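Local atomic coordinates of transcriptional activator HlyU (Vibrio cholerae, PDB entry 4K2E), a protein that binds DNA as a winged-helix transcription factor and up-regulates expression of the hemolysin gene hlyA, a virulence determinant. Residues V78-R81 and T86-Y89; K30-E35 and A98-L103. All coordinates share one frame; numbering follows the deposited sequence.

Contact 1 (V78-R81 and T86-Y89); sequences VNTR and TVFY
The ring of Y89 takes the methyl CG2 of T80 over one face, a CH-pi contact 3.6 Å from the ring centroid and 20° off the normal, while V78 CG1 meets the edge of the same ring, in its plane, 3.3 Å from Y89 CD2. On the other side of the sheet the guanidinium of R81 leans over the rim of one face of the F88 ring, the planes tilted by 26°, with R81 CZ 3.8 Å from F88 CD2; T86 CG2 sits 3.5 Å above the opposite face. R81 starts with CG lodged between its backbone N and carbonyl carbon (chi1 65°), then runs extended to NE. Salt bridges from NH2 to E48 and from NH1 to E83 grip the group and limit its rotation. Strands 78-83 and 86-91 form the hairpin that is the wing of the winged-helix, ArsR-type domain; Y89 and V78 reach in from it to L69 and L72 of helix 62-74. R81 and F88 are an antiparallel hydrogen-bonded pair: R81 N donates to F88 O at 3.0 Å, and F88 N to R81 O at 2.9 Å in a nearly straight bond. T80 and Y89 form the adjoining non-hydrogen-bonded pair, where Y89 CA-H points to N79 O.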
loop_
_atom_site.group_PDB
_atom_site.type_symbol
_atom_site.label_atom_id
_atom_site.label_comp_id
_atom_site.label_asym_id
_atom_site.label_seq_id
_atom_site.Cartn_x
_atom_site.Cartn_y
_atom_site.Cartn_z
ATOM N N VAL A 78 11.890 1.115 -8.821
ATOM C CA VAL A 78 12.711 2.254 -9.201
ATOM C C VAL A 78 13.759 1.832 -10.238
ATOM O O VAL A 78 14.231 0.693 -10.223
ATOM C CB VAL A 78 13.305 2.758 -7.876
ATOM C CG1 VAL A 78 14.753 2.670 -7.828
ATOM C CG2 VAL A 78 12.630 4.040 -7.408
ATOM N N ASN A 79 14.079 2.726 -11.176
ATOM C CA ASN A 79 15.160 2.507 -12.137
ATOM C C ASN A 79 16.297 3.490 -11.897
ATOM O O ASN A 79 16.088 4.590 -11.361
ATOM C CB ASN A 79 14.684 2.691 -13.580
ATOM C CG ASN A 79 13.756 1.583 -14.046
ATOM O OD1 ASN A 79 13.976 0.401 -13.769
ATOM N ND2 ASN A 79 12.718 1.965 -14.777
ATOM N N THR A 80 17.501 3.099 -12.312
ATOM C CA THR A 80 18.651 3.976 -12.133
ATOM C C THR A 80 19.395 4.238 -13.415
ATOM O O THR A 80 19.389 3.421 -14.324
ATOM C CB THR A 80 19.680 3.388 -11.166
ATOM O OG1 THR A 80 20.037 2.071 -11.587
ATOM C CG2 THR A 80 19.107 3.337 -9.773
ATOM N N ARG A 81 20.071 5.377 -13.462
ATOM C CA ARG A 81 21.123 5.553 -14.460
ATOM C C ARG A 81 22.230 6.377 -13.850
ATOM O O ARG A 81 22.018 7.063 -12.850
ATOM C CB ARG A 81 20.610 6.178 -15.757
ATOM C CG ARG A 81 20.097 7.580 -15.626
ATOM C CD ARG A 81 19.812 8.200 -16.992
ATOM N NE ARG A 81 19.278 9.547 -16.820
ATOM C CZ ARG A 81 20.006 10.657 -16.894
ATOM N NH1 ARG A 81 21.303 10.592 -17.176
ATOM N NH2 ARG A 81 19.430 11.835 -16.703
ATOM N N THR A 86 26.959 11.071 -10.547
ATOM C CA THR A 86 25.596 11.206 -10.069
ATOM C C THR A 86 24.763 9.983 -10.445
ATOM O O THR A 86 24.765 9.560 -11.596
ATOM C CB THR A 86 24.935 12.455 -10.690
ATOM O OG1 THR A 86 25.661 13.638 -10.309
ATOM C CG2 THR A 86 23.493 12.565 -10.247
ATOM N N VAL A 87 24.066 9.403 -9.471
ATOM C CA VAL A 87 23.073 8.373 -9.767
ATOM C C VAL A 87 21.688 8.986 -9.733
ATOM O O VAL A 87 21.323 9.689 -8.780
ATOM C CB VAL A 87 23.151 7.146 -8.814
ATOM C CG1 VAL A 87 22.196 6.079 -9.260
ATOM C CG2 VAL A 87 24.564 6.568 -8.787
ATOM N N PHE A 88 20.944 8.744 -10.804
ATOM C CA PHE A 88 19.621 9.301 -11.016
ATOM C C PHE A 88 18.573 8.217 -10.925
ATOM O O PHE A 88 18.675 7.201 -11.606
ATOM C CB PHE A 88 19.522 9.896 -12.417
ATOM C CG PHE A 88 20.180 11.235 -12.555
ATOM C CD1 PHE A 88 19.674 12.349 -11.872
ATOM C CD2 PHE A 88 21.296 11.392 -13.362
ATOM C CE1 PHE A 88 20.276 13.591 -12.000
ATOM C CE2 PHE A 88 21.904 12.622 -13.490
ATOM C CZ PHE A 88 21.393 13.726 -12.817
ATOM N N TYR A 89 17.540 8.479 -10.139
ATOM C CA TYR A 89 16.468 7.507 -9.912
ATOM C C TYR A 89 15.168 7.939 -10.583
ATOM O O TYR A 89 14.864 9.134 -10.605
ATOM C CB TYR A 89 16.230 7.386 -8.404
ATOM C CG TYR A 89 17.214 6.466 -7.739
ATOM C CD1 TYR A 89 18.523 6.863 -7.476
ATOM C CD2 TYR A 89 16.847 5.179 -7.406
ATOM C CE1 TYR A 89 19.430 5.981 -6.885
ATOM C CE2 TYR A 89 17.727 4.306 -6.817
ATOM C CZ TYR A 89 19.010 4.706 -6.545
ATOM O OH TYR A 89 19.852 3.794 -5.963
#

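Contact 2 (K30-E35 and A98-L103); sequences KAMANE and AMIELL
M32 supplies the bump and the helix segment 98-103 the hollow: the methyl CE of M32 settles among the side chains of M99, I100 and L103, which stand on one side of that helix. It meets L103 CD1 at 3.4 Å, the two side chains reaching toward each other tip to tip. On the M99 flank the contact falls on the middle of the chain instead, with M99 CG 3.5 Å from M32 CE and 3.6 Å from M32 SD, so the sulfur and its methyl together straddle one methylene as the two methionines cross. The approaches of M32 CE to L103 CD1 and to M99 CG are both tighter than usual van der Waals contact. I100 closes the hollow more loosely, its CD1 lying 3.7 Å from M32 CE. M32 runs straight out from its helix as far as SD and then bends at chi3, 55°, which swings the methyl in among the three side chains. In M99 the first torsion, with CG anti to the backbone N (chi1 -179°), brings CG up to M32, and the turn at chi2, 63°, carries its own sulfur and methyl away. Within the winged-helix domain this joins the last turn of helix 16-32, which ends at M32, to the C-terminal helix 94-108 across the hydrophobic core, and L38 of helix 35-40 touches both M32 and L103, while L41 lies against M32 and I100. The CA atoms of M32 and I100 are 9.3 Å apart, a distance bridged by side chains alone. M99 and L102 also pack on L102 of the second subunit.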
loop_
_atom_site.group_PDB
_atom_site.type_symbol
_atom_site.label_atom_id
_atom_site.label_comp_id
_atom_site.label_asym_id
_atom_site.label_seq_id
_atom_site.Cartn_x
_atom_site.Cartn_y
_atom_site.Cartn_z
ATOM N N LYS A 30 4.366 -3.640 0.565
ATOM C CA LYS A 30 5.375 -3.737 1.606
ATOM C C LYS A 30 6.552 -2.797 1.250
ATOM O O LYS A 30 7.112 -2.162 2.141
ATOM C CB LYS A 30 5.904 -5.175 1.752
ATOM C CG LYS A 30 4.919 -6.128 2.444
ATOM C CD LYS A 30 5.537 -7.484 2.757
ATOM C CE LYS A 30 4.594 -8.321 3.595
ATOM N NZ LYS A 30 4.942 -9.774 3.551
ATOM N N ALA A 31 6.864 -2.679 -0.033
ATOM C CA ALA A 31 7.944 -1.751 -0.403
ATOM C C ALA A 31 7.501 -0.290 -0.165
ATOM O O ALA A 31 8.289 0.529 0.321
ATOM C CB ALA A 31 8.450 -1.995 -1.827
ATOM N N MET A 32 6.227 0.013 -0.426
ATOM C CA MET A 32 5.693 1.347 -0.138
ATOM C C MET A 32 5.390 1.719 1.303
ATOM O O MET A 32 5.222 2.902 1.622
ATOM C CB MET A 32 4.421 1.590 -0.979
ATOM C CG MET A 32 4.730 1.392 -2.471
ATOM S SD MET A 32 3.180 1.681 -3.391
ATOM C CE MET A 32 2.817 3.300 -2.763
ATOM N N ALA A 33 5.237 0.711 2.157
ATOM C CA ALA A 33 4.693 0.914 3.481
ATOM C C ALA A 33 5.793 1.299 4.460
ATOM O O ALA A 33 6.024 0.611 5.442
ATOM C CB ALA A 33 3.999 -0.354 3.958
ATOM N N ASN A 34 6.450 2.419 4.194
ATOM C CA ASN A 34 7.543 2.885 5.037
ATOM C C ASN A 34 7.676 4.365 4.720
ATOM O O ASN A 34 7.697 4.717 3.555
ATOM C CB ASN A 34 8.828 2.153 4.667
ATOM C CG ASN A 34 10.035 2.755 5.334
ATOM O OD1 ASN A 34 10.635 3.679 4.809
ATOM N ND2 ASN A 34 10.367 2.265 6.518
ATOM N N GLU A 35 7.729 5.219 5.733
ATOM C CA GLU A 35 7.626 6.648 5.460
ATOM C C GLU A 35 8.732 7.146 4.540
ATOM O O GLU A 35 8.471 7.915 3.617
ATOM C CB GLU A 35 7.528 7.470 6.737
ATOM C CG GLU A 35 6.106 7.475 7.310
ATOM C CD GLU A 35 5.958 8.298 8.563
ATOM O OE1 GLU A 35 6.629 9.351 8.679
ATOM O OE2 GLU A 35 5.163 7.879 9.436
ATOM N N ALA A 98 1.045 4.250 -11.143
ATOM C CA ALA A 98 -0.393 4.401 -10.883
ATOM C C ALA A 98 -0.692 4.594 -9.387
ATOM O O ALA A 98 -1.508 5.455 -8.981
ATOM C CB ALA A 98 -1.156 3.200 -11.446
ATOM N N MET A 99 -0.006 3.820 -8.549
ATOM C CA MET A 99 -0.269 3.921 -7.122
ATOM C C MET A 99 0.221 5.260 -6.559
ATOM O O MET A 99 -0.473 5.882 -5.768
ATOM C CB MET A 99 0.328 2.728 -6.364
ATOM C CG MET A 99 0.076 2.764 -4.851
ATOM S SD MET A 99 -1.684 2.674 -4.386
ATOM C CE MET A 99 -2.243 1.256 -5.352
ATOM N N ILE A 100 1.395 5.724 -7.003
ATOM C CA ILE A 100 1.933 6.986 -6.533
ATOM C C ILE A 100 1.069 8.159 -7.026
ATOM O O ILE A 100 0.800 9.094 -6.274
ATOM C CB ILE A 100 3.411 7.188 -6.965
ATOM C CG1 ILE A 100 4.288 6.083 -6.382
ATOM C CG2 ILE A 100 3.931 8.550 -6.490
ATOM C CD1 ILE A 100 4.189 5.976 -4.878
ATOM N N GLU A 101 0.609 8.093 -8.275
ATOM C CA GLU A 101 -0.274 9.129 -8.790
ATOM C C GLU A 101 -1.486 9.238 -7.891
ATOM O O GLU A 101 -1.889 10.348 -7.496
ATOM C CB GLU A 101 -0.757 8.810 -10.205
ATOM C CG GLU A 101 0.222 9.080 -11.295
ATOM C CD GLU A 101 -0.341 8.699 -12.645
ATOM O OE1 GLU A 101 0.447 8.308 -13.535
ATOM O OE2 GLU A 101 -1.580 8.783 -12.807
ATOM N N LEU A 102 -2.068 8.074 -7.580
ATOM C CA LEU A 102 -3.277 8.051 -6.770
ATOM C C LEU A 102 -3.023 8.643 -5.387
ATOM O O LEU A 102 -3.777 9.478 -4.905
ATOM C CB LEU A 102 -3.858 6.623 -6.658
ATOM C CG LEU A 102 -5.064 6.538 -5.708
ATOM C CD1 LEU A 102 -6.158 7.491 -6.145
ATOM C CD2 LEU A 102 -5.616 5.102 -5.617
ATOM N N LEU A 103 -1.956 8.204 -4.753
ATOM C CA LEU A 103 -1.636 8.691 -3.416
ATOM C C LEU A 103 -1.403 10.188 -3.412
ATOM O O LEU A 103 -1.757 10.886 -2.460
ATOM C CB LEU A 103 -0.402 7.972 -2.877
ATOM C CG LEU A 103 -0.732 6.531 -2.497
ATOM C CD1 LEU A 103 0.555 5.798 -2.246
ATOM C CD2 LEU A 103 -1.618 6.533 -1.275
#

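How the contacts relate
Contact 1 ties together the wing hairpin, whereas contact 2 lies in the buried core; their centres are 18 Å apart, on opposite sides of the chain's centre, and their nearest atoms about 8 Å apart, without touching. Strand 86-91 is followed, after a two-residue link, by helix 94-108, so the second strand of the hairpin precedes the helix that receives M32. Helix 62-74 lies near both: V78 and Y89 of contact 1 pack against it, as does A31, beside M32 in segment 30-35. Most of this helix falls within residues 51-70, predicted to be the DNA-binding helix-turn-helix. Contact 2 also adjoins the dimer interface, whereas no other chain of the assembly touches contact 1.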